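DNA processing protein DprA (Streptococcus pneumoniae, PDB 3UQZ) binds single-stranded DNA cooperatively, shields it from nucleases and helps load the recombinase RecA onto it during natural transformation. Local coordinates at residues A[63-66]-A[67-71]; A[181-185]-A[186-190]; A[165-168]-A[169-173]. One frame throughout, in Å; residues are numbered along the deposited sequence.

Interaction 1 (A[63-66]-A[67-71]); sequences HLSK and EFQKF
The carbonyl oxygen of Leu64 takes the N-H of Phe68 in the straightest bond of this helical turn, with Leu64 O to Phe68 N at 2.9 Å and 171° at the hydrogen. The neighbouring turns are looser. Glu67 N reaches His63 O weakly, at 3.3 Å, while Gln69 N lies 3.1 Å from Ser65 O but stands well above the plane of that carbonyl. Among the side chains, His63 and Glu67, one turn apart, lie near each other, obliquely, with no bond between them. The carboxylate oxygen Glu67 OE1 stops 3.7 Å from His63 CE1, and the flat carboxylate is turned 83° from the imidazole plane. Both chains leave the helix with CG anti to the backbone N (chi1 176° for His63), which lays them along the same flank. The other oxygen, Glu67 OE2, turns to helix 5-13, where it accepts a hydrogen bond from Tyr9 and forms a salt bridge with Lys13. Leu64 packs on that same helix, against Tyr6, Tyr9, Lys10 and Lys13, so an apolar residue and an acid three positions apart, on the same flank, together fasten helix 61-69 to the first helix of the sterile alpha motif domain. Lys66 and Lys70 extend their chains from the helix's exposed side, and Lys70 ends in a salt bridge to Asp170 of the Rossmann-like part. A helix in which leucine seeks cover, glutamate pairs with a buttressing helix and lysine grips the next domain suits the junction between two folds. With Tyr9 and Lys13 sharing OE2, the Glu67 carboxylate probably stays ionised, and its other oxygen may favour positive charge on the nearby His63 ring.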
loop_
_atom_site.group_PDB
_atom_site.type_symbol
_atom_site.label_atom_id
_atom_site.label_comp_id
_atom_site.label_asym_id
_atom_site.label_seq_id
_atom_site.Cartn_x
_atom_site.Cartn_y
_atom_site.Cartn_z
ATOM N N HIS A 63 -51.712 18.648 0.265
ATOM C CA HIS A 63 -50.968 17.897 -0.746
ATOM C C HIS A 63 -49.577 17.489 -0.226
ATOM O O HIS A 63 -49.164 16.346 -0.439
ATOM C CB HIS A 63 -50.856 18.714 -2.047
ATOM C CG HIS A 63 -50.017 18.064 -3.106
ATOM N ND1 HIS A 63 -48.681 18.404 -3.282
ATOM C CD2 HIS A 63 -50.342 17.094 -3.995
ATOM C CE1 HIS A 63 -48.244 17.643 -4.275
ATOM N NE2 HIS A 63 -49.205 16.837 -4.735
ATOM N N LEU A 64 -48.868 18.427 0.456
ATOM C CA LEU A 64 -47.534 18.208 1.010
ATOM C C LEU A 64 -47.535 17.241 2.184
ATOM O O LEU A 64 -46.585 16.467 2.318
ATOM C CB LEU A 64 -46.842 19.528 1.383
ATOM C CG LEU A 64 -45.335 19.441 1.690
ATOM C CD1 LEU A 64 -44.519 19.336 0.432
ATOM C CD2 LEU A 64 -44.867 20.623 2.486
ATOM N N SER A 65 -48.585 17.273 3.027
ATOM C CA SER A 65 -48.692 16.370 4.175
ATOM C C SER A 65 -48.848 14.914 3.727
ATOM O O SER A 65 -48.327 14.009 4.381
ATOM C CB SER A 65 -49.830 16.786 5.097
ATOM O OG SER A 65 -49.732 16.119 6.345
ATOM N N LYS A 66 -49.525 14.695 2.590
ATOM C CA LYS A 66 -49.716 13.371 2.003
ATOM C C LYS A 66 -48.351 12.846 1.501
ATOM O O LYS A 66 -48.004 11.697 1.770
ATOM C CB LYS A 66 -50.747 13.446 0.863
ATOM C CG LYS A 66 -51.281 12.098 0.417
ATOM C CD LYS A 66 -52.150 12.273 -0.805
ATOM C CE LYS A 66 -52.133 11.048 -1.685
ATOM N NZ LYS A 66 -52.906 11.256 -2.938
ATOM N N GLU A 67 -47.587 13.714 0.801
ATOM C CA GLU A 67 -46.257 13.467 0.242
ATOM C C GLU A 67 -45.244 13.124 1.366
ATOM O O GLU A 67 -44.577 12.082 1.298
ATOM C CB GLU A 67 -45.813 14.719 -0.526
ATOM C CG GLU A 67 -44.703 14.497 -1.530
ATOM C CD GLU A 67 -44.239 15.773 -2.200
ATOM O OE1 GLU A 67 -45.074 16.450 -2.843
ATOM O OE2 GLU A 67 -43.037 16.099 -2.080
ATOM N N PHE A 68 -45.165 13.990 2.413
ATOM C CA PHE A 68 -44.294 13.827 3.575
ATOM C C PHE A 68 -44.552 12.519 4.342
ATOM O O PHE A 68 -43.605 11.916 4.861
ATOM C CB PHE A 68 -44.425 15.044 4.514
ATOM C CG PHE A 68 -43.692 14.928 5.829
ATOM C CD1 PHE A 68 -42.308 15.070 5.890
ATOM C CD2 PHE A 68 -44.384 14.674 7.009
ATOM C CE1 PHE A 68 -41.630 14.959 7.108
ATOM C CE2 PHE A 68 -43.708 14.557 8.225
ATOM C CZ PHE A 68 -42.335 14.694 8.265
ATOM N N GLN A 69 -45.825 12.100 4.435
ATOM C CA GLN A 69 -46.219 10.909 5.187
ATOM C C GLN A 69 -46.119 9.569 4.443
ATOM O O GLN A 69 -46.196 8.519 5.091
ATOM C CB GLN A 69 -47.586 11.114 5.861
ATOM C CG GLN A 69 -47.510 12.073 7.051
ATOM C CD GLN A 69 -48.851 12.438 7.618
ATOM O OE1 GLN A 69 -49.842 12.601 6.899
ATOM N NE2 GLN A 69 -48.897 12.640 8.926
ATOM N N LYS A 70 -45.884 9.599 3.102
ATOM C CA LYS A 70 -45.744 8.395 2.263
ATOM C C LYS A 70 -44.694 7.420 2.814
ATOM O O LYS A 70 -44.943 6.222 2.844
ATOM C CB LYS A 70 -45.451 8.755 0.796
ATOM C CG LYS A 70 -45.730 7.607 -0.152
ATOM C CD LYS A 70 -45.091 7.779 -1.512
ATOM C CE LYS A 70 -45.698 6.803 -2.490
ATOM N NZ LYS A 70 -45.121 6.943 -3.846
ATOM N N PHE A 71 -43.542 7.939 3.267
ATOM C CA PHE A 71 -42.476 7.152 3.888
ATOM C C PHE A 71 -42.143 7.783 5.241
ATOM O O PHE A 71 -42.126 9.023 5.329
ATOM C CB PHE A 71 -41.211 7.087 2.996
ATOM C CG PHE A 71 -41.403 6.369 1.682
ATOM C CD1 PHE A 71 -41.494 4.980 1.634
ATOM C CD2 PHE A 71 -41.507 7.077 0.491
ATOM C CE1 PHE A 71 -41.694 4.319 0.418
ATOM C CE2 PHE A 71 -41.691 6.412 -0.723
ATOM C CZ PHE A 71 -41.769 5.038 -0.753
#

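Interaction 2 (A[181-185]-A[186-190])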
loop_
_atom_site.group_PDB
_atom_site.type_symbol
_atom_site.label_atom_id
_atom_site.label_comp_id
_atom_site.label_asym_id
_atom_site.label_seq_id
_atom_site.Cartn_x
_atom_site.Cartn_y
_atom_site.Cartn_z
ATOM N N GLN A 181 -32.818 -3.391 -3.616
ATOM C CA GLN A 181 -33.287 -2.203 -2.889
ATOM C C GLN A 181 -34.570 -2.535 -2.118
ATOM O O GLN A 181 -34.702 -2.152 -0.949
ATOM C CB GLN A 181 -33.510 -1.003 -3.839
ATOM C CG GLN A 181 -33.760 0.309 -3.090
ATOM C CD GLN A 181 -33.925 1.505 -3.981
ATOM O OE1 GLN A 181 -33.102 1.779 -4.854
ATOM N NE2 GLN A 181 -34.984 2.264 -3.748
ATOM N N ASP A 182 -35.501 -3.250 -2.780
ATOM C CA ASP A 182 -36.769 -3.680 -2.195
ATOM C C ASP A 182 -36.535 -4.585 -0.996
ATOM O O ASP A 182 -37.180 -4.382 0.036
ATOM C CB ASP A 182 -37.647 -4.391 -3.237
ATOM C CG ASP A 182 -38.467 -3.472 -4.120
ATOM O OD1 ASP A 182 -38.958 -2.435 -3.611
ATOM O OD2 ASP A 182 -38.697 -3.828 -5.290
ATOM N N TYR A 183 -35.592 -5.548 -1.119
ATOM C CA TYR A 183 -35.257 -6.482 -0.047
ATOM C C TYR A 183 -34.593 -5.786 1.128
ATOM O O TYR A 183 -34.958 -6.067 2.271
ATOM C CB TYR A 183 -34.407 -7.671 -0.556
ATOM C CG TYR A 183 -33.953 -8.572 0.568
ATOM C CD1 TYR A 183 -34.863 -9.376 1.251
ATOM C CD2 TYR A 183 -32.639 -8.536 1.033
ATOM C CE1 TYR A 183 -34.466 -10.154 2.337
ATOM C CE2 TYR A 183 -32.229 -9.315 2.115
ATOM C CZ TYR A 183 -33.143 -10.139 2.752
ATOM O OH TYR A 183 -32.762 -10.895 3.833
ATOM N N ILE A 184 -33.605 -4.900 0.851
ATOM C CA ILE A 184 -32.913 -4.130 1.882
ATOM C C ILE A 184 -33.946 -3.274 2.625
ATOM O O ILE A 184 -33.887 -3.192 3.843
ATOM C CB ILE A 184 -31.673 -3.353 1.341
ATOM C CG1 ILE A 184 -30.545 -4.323 0.942
ATOM C CG2 ILE A 184 -31.151 -2.295 2.351
ATOM C CD1 ILE A 184 -29.489 -3.692 0.033
ATOM N N GLY A 185 -34.940 -2.759 1.910
ATOM C CA GLY A 185 -36.034 -2.000 2.507
ATOM C C GLY A 185 -36.944 -2.839 3.379
ATOM O O GLY A 185 -37.517 -2.326 4.336
ATOM N N ASN A 186 -37.069 -4.140 3.070
ATOM C CA ASN A 186 -37.888 -5.091 3.829
ATOM C C ASN A 186 -37.220 -5.530 5.139
ATOM O O ASN A 186 -37.753 -5.271 6.222
ATOM C CB ASN A 186 -38.181 -6.341 2.994
ATOM C CG ASN A 186 -39.075 -6.137 1.815
ATOM O OD1 ASN A 186 -40.108 -5.459 1.896
ATOM N ND2 ASN A 186 -38.733 -6.799 0.706
ATOM N N ASP A 187 -36.087 -6.235 5.028
ATOM C CA ASP A 187 -35.379 -6.828 6.152
ATOM C C ASP A 187 -34.313 -5.992 6.841
ATOM O O ASP A 187 -33.982 -6.296 7.989
ATOM C CB ASP A 187 -34.784 -8.183 5.727
ATOM C CG ASP A 187 -35.797 -9.280 5.439
ATOM O OD1 ASP A 187 -36.987 -8.954 5.240
ATOM O OD2 ASP A 187 -35.390 -10.462 5.392
ATOM N N HIS A 188 -33.761 -4.966 6.148
ATOM C CA HIS A 188 -32.668 -4.108 6.624
ATOM C C HIS A 188 -33.114 -2.639 6.715
ATOM O O HIS A 188 -34.215 -2.396 7.192
ATOM C CB HIS A 188 -31.444 -4.313 5.705
ATOM C CG HIS A 188 -30.990 -5.736 5.661
ATOM N ND1 HIS A 188 -29.985 -6.190 6.487
ATOM C CD2 HIS A 188 -31.495 -6.784 4.967
ATOM C CE1 HIS A 188 -29.893 -7.492 6.260
ATOM N NE2 HIS A 188 -30.788 -7.897 5.359
ATOM N N LEU A 189 -32.290 -1.664 6.260
ATOM C CA LEU A 189 -32.604 -0.232 6.297
ATOM C C LEU A 189 -32.105 0.529 5.047
ATOM O O LEU A 189 -30.941 0.398 4.659
ATOM C CB LEU A 189 -32.014 0.384 7.574
ATOM C CG LEU A 189 -32.204 1.887 7.828
ATOM C CD1 LEU A 189 -33.683 2.264 8.025
ATOM C CD2 LEU A 189 -31.378 2.328 9.025
ATOM N N VAL A 190 -32.995 1.324 4.429
ATOM C CA VAL A 190 -32.680 2.176 3.279
ATOM C C VAL A 190 -32.922 3.605 3.740
ATOM O O VAL A 190 -34.000 3.900 4.264
ATOM C CB VAL A 190 -33.504 1.870 1.988
ATOM C CG1 VAL A 190 -32.986 2.678 0.804
ATOM C CG2 VAL A 190 -33.511 0.389 1.648
#
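Tyr183 O accepts the N-H of Asp187 in a nearly straight bond near the end of helix 178-187, with Asp187 N 3.0 Å from Tyr183 O and 164° at the hydrogen. Asn186 N is shared weakly between two acceptors, Tyr183 O and Asp182 O. The last bond runs from His188 N to Ile184 O at 2.9 Å, just where His188 leaves helical backbone angles. Past it the chain turns into strand 189-192, whose backbone is satisfied by other strands, Leu189 by Ala163 and Val190 by Lys98. The carbonyl of Asp187 accepts from Lys160 NZ, and Gln181 sends its NE2 to Val171 O. On the side toward helix 146-157 the Tyr183 ring swings down the helix, its CG anti to the backbone N (chi1 175°), and comes between two residues of the following turn. Tyr183 OH lies 3.1 Å from Asp187 OD2, and Tyr183 CE2 comes to the edge of the His188 imidazole, 3.8 Å from His188 NE2, the planes inclined by 62°. Leu155 of helix 146-157 touches both aromatic side chains. Nearby, Ile184 CG2 meets Val190 CG2 at 3.6 Å, the branched chains crossing at about a right angle, and the Val190 CG2 methyl rests against the backbone of Gly185, 3.5 Å from Gly185 N. This is the helix-to-strand return of a beta-alpha-beta unit, as in Rossmann-like folds. The labour is divided by chemistry: the backbone N-H groups of Asp187 and His188 and the amine of Lys160 satisfy the last carbonyls of the helix, while the branched aliphatic chains of Ile184 and Val190 hold helix to strand.

Interaction 3 (A[165-168]-A[169-173])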
loop_
_atom_site.group_PDB
_atom_site.type_symbol
_atom_site.label_atom_id
_atom_site.label_comp_id
_atom_site.label_asym_id
_atom_site.label_seq_id
_atom_site.Cartn_x
_atom_site.Cartn_y
_atom_site.Cartn_z
ATOM N N ILE A 165 -29.431 6.015 -0.579
ATOM C CA ILE A 165 -29.728 6.237 -1.998
ATOM C C ILE A 165 -29.700 7.705 -2.446
ATOM O O ILE A 165 -29.679 8.619 -1.612
ATOM C CB ILE A 165 -31.023 5.490 -2.426
ATOM C CG1 ILE A 165 -32.250 5.932 -1.592
ATOM C CG2 ILE A 165 -30.804 3.968 -2.389
ATOM C CD1 ILE A 165 -33.616 5.450 -2.109
ATOM N N GLY A 166 -29.660 7.903 -3.764
ATOM C CA GLY A 166 -29.670 9.219 -4.403
ATOM C C GLY A 166 -30.957 9.531 -5.147
ATOM O O GLY A 166 -30.972 10.356 -6.060
ATOM N N THR A 167 -32.051 8.839 -4.782
ATOM C CA THR A 167 -33.395 8.982 -5.362
ATOM C C THR A 167 -34.440 8.902 -4.225
ATOM O O THR A 167 -34.065 8.729 -3.052
ATOM C CB THR A 167 -33.679 7.837 -6.351
ATOM O OG1 THR A 167 -33.873 6.619 -5.634
ATOM C CG2 THR A 167 -32.626 7.680 -7.426
ATOM N N GLY A 168 -35.732 8.975 -4.593
ATOM C CA GLY A 168 -36.837 8.795 -3.663
ATOM C C GLY A 168 -36.927 7.315 -3.336
ATOM O O GLY A 168 -36.424 6.481 -4.115
ATOM N N LEU A 169 -37.554 6.966 -2.189
ATOM C CA LEU A 169 -37.684 5.574 -1.735
ATOM C C LEU A 169 -38.579 4.672 -2.624
ATOM O O LEU A 169 -38.611 3.454 -2.426
ATOM C CB LEU A 169 -38.069 5.495 -0.239
ATOM C CG LEU A 169 -37.021 6.026 0.758
ATOM C CD1 LEU A 169 -37.645 6.366 2.049
ATOM C CD2 LEU A 169 -35.885 5.035 0.983
ATOM N N ASP A 170 -39.265 5.272 -3.620
ATOM C CA ASP A 170 -40.146 4.601 -4.590
ATOM C C ASP A 170 -39.518 4.613 -5.992
ATOM O O ASP A 170 -40.174 4.251 -6.982
ATOM C CB ASP A 170 -41.547 5.261 -4.611
ATOM C CG ASP A 170 -41.592 6.784 -4.715
ATOM O OD1 ASP A 170 -40.508 7.418 -4.807
ATOM O OD2 ASP A 170 -42.701 7.345 -4.652
ATOM N N VAL A 171 -38.243 5.057 -6.062
ATOM C CA VAL A 171 -37.437 5.161 -7.282
ATOM C C VAL A 171 -36.220 4.227 -7.143
ATOM O O VAL A 171 -35.660 4.087 -6.053
ATOM C CB VAL A 171 -37.056 6.634 -7.606
ATOM C CG1 VAL A 171 -36.163 6.735 -8.843
ATOM C CG2 VAL A 171 -38.304 7.503 -7.765
ATOM N N PHE A 172 -35.827 3.575 -8.243
ATOM C CA PHE A 172 -34.752 2.605 -8.192
ATOM C C PHE A 172 -33.590 2.938 -9.109
ATOM O O PHE A 172 -33.776 3.004 -10.323
ATOM C CB PHE A 172 -35.322 1.184 -8.419
ATOM C CG PHE A 172 -36.450 0.841 -7.464
ATOM C CD1 PHE A 172 -36.182 0.303 -6.209
ATOM C CD2 PHE A 172 -37.773 1.129 -7.790
ATOM C CE1 PHE A 172 -37.214 0.045 -5.305
ATOM C CE2 PHE A 172 -38.803 0.877 -6.882
ATOM C CZ PHE A 172 -38.519 0.327 -5.649
ATOM N N TYR A 173 -32.398 3.196 -8.535
ATOM C CA TYR A 173 -31.202 3.474 -9.331
ATOM C C TYR A 173 -29.959 2.760 -8.793
ATOM O O TYR A 173 -29.581 2.997 -7.649
ATOM C CB TYR A 173 -30.950 4.979 -9.550
ATOM C CG TYR A 173 -29.761 5.257 -10.452
ATOM C CD1 TYR A 173 -29.909 5.336 -11.834
ATOM C CD2 TYR A 173 -28.483 5.425 -9.923
ATOM C CE1 TYR A 173 -28.820 5.581 -12.666
ATOM C CE2 TYR A 173 -27.384 5.659 -10.746
ATOM C CZ TYR A 173 -27.557 5.735 -12.120
ATOM O OH TYR A 173 -26.480 5.975 -12.938
HETATM O O HOH W 1 -29.695 5.597 -5.537
HETATM O O HOH W 2 -32.104 4.437 -5.839
#
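A type I beta turn from Gly168 to Val171 folds back the loop that joins strand 161-164 to helix 178-187 in the Rossmann-like domain. Its closing bond runs from Val171 N to Gly168 O at 3.0 Å, the donor standing well above the carbonyl plane. Thr167 clasps the turn from just before it. Thr167 OG1 lies between the backbone N and the carbonyl carbon (chi1 72°), which brings the hydroxyl close to two carbonyl oxygens, Val171 O at 3.1 Å and Gly168 O of the next residue at 3.0 Å. Both compete for its single proton. The same oxygen accepts a hydrogen bond from a water 2.8 Å from OG1, and that water in turn takes the N-H of Tyr173. A second water accepts from Gly166 N at 2.9 Å and gives a weak bond to Tyr173 O, so two waters bridge backbone groups of Gly166 and Tyr173 and the Thr167 hydroxyl. The carbon side of the threonine works as well: Thr167 CB rests 3.7 Å from Val171 CG1, and the methyl Thr167 CG2 touches Tyr173 CB. On the other flank Ile165 CD1 meets Leu169 CD2 at 3.9 Å, the two chains crossing at about a right angle, and both press on Val190 and Ser192 of strand 189-192, a greasy pairing suited to the sheet side of the loop. Asp170, in contrast, has its carboxylate held by Lys70 and by the backbone N-H of Gly197. Threonine fits its place because its hydroxyl can serve the carbonyls of the turn while its methyl packs on Val171 and Tyr173. With that hydroxyl poised between two acceptors and a water, the proton's position may shift between the two carbonyls.

Interaction 2 is buried, interaction 3 partly so, and interaction 1 lies at the surface of the helix leading out of the sterile alpha motif domain. Interactions 2 and 3 belong to one crossover: the 165-173 loop leads to helix 178-187, and they meet where Leu169 packs on Val190, Phe172 lies against Asp182, and Gln181 probably bonds to Val171. Interaction 1 reaches that loop from the other domain, through the Lys70–Asp170 salt bridge and Phe71 packed on Leu169, but does not touch interaction 2. Chemistry follows place: a salt bridge joins the domains at the surface, waters, a hydroxyl and aliphatic packing brace the loop, and aliphatic packing with helix-ending backbone bonds serves the core.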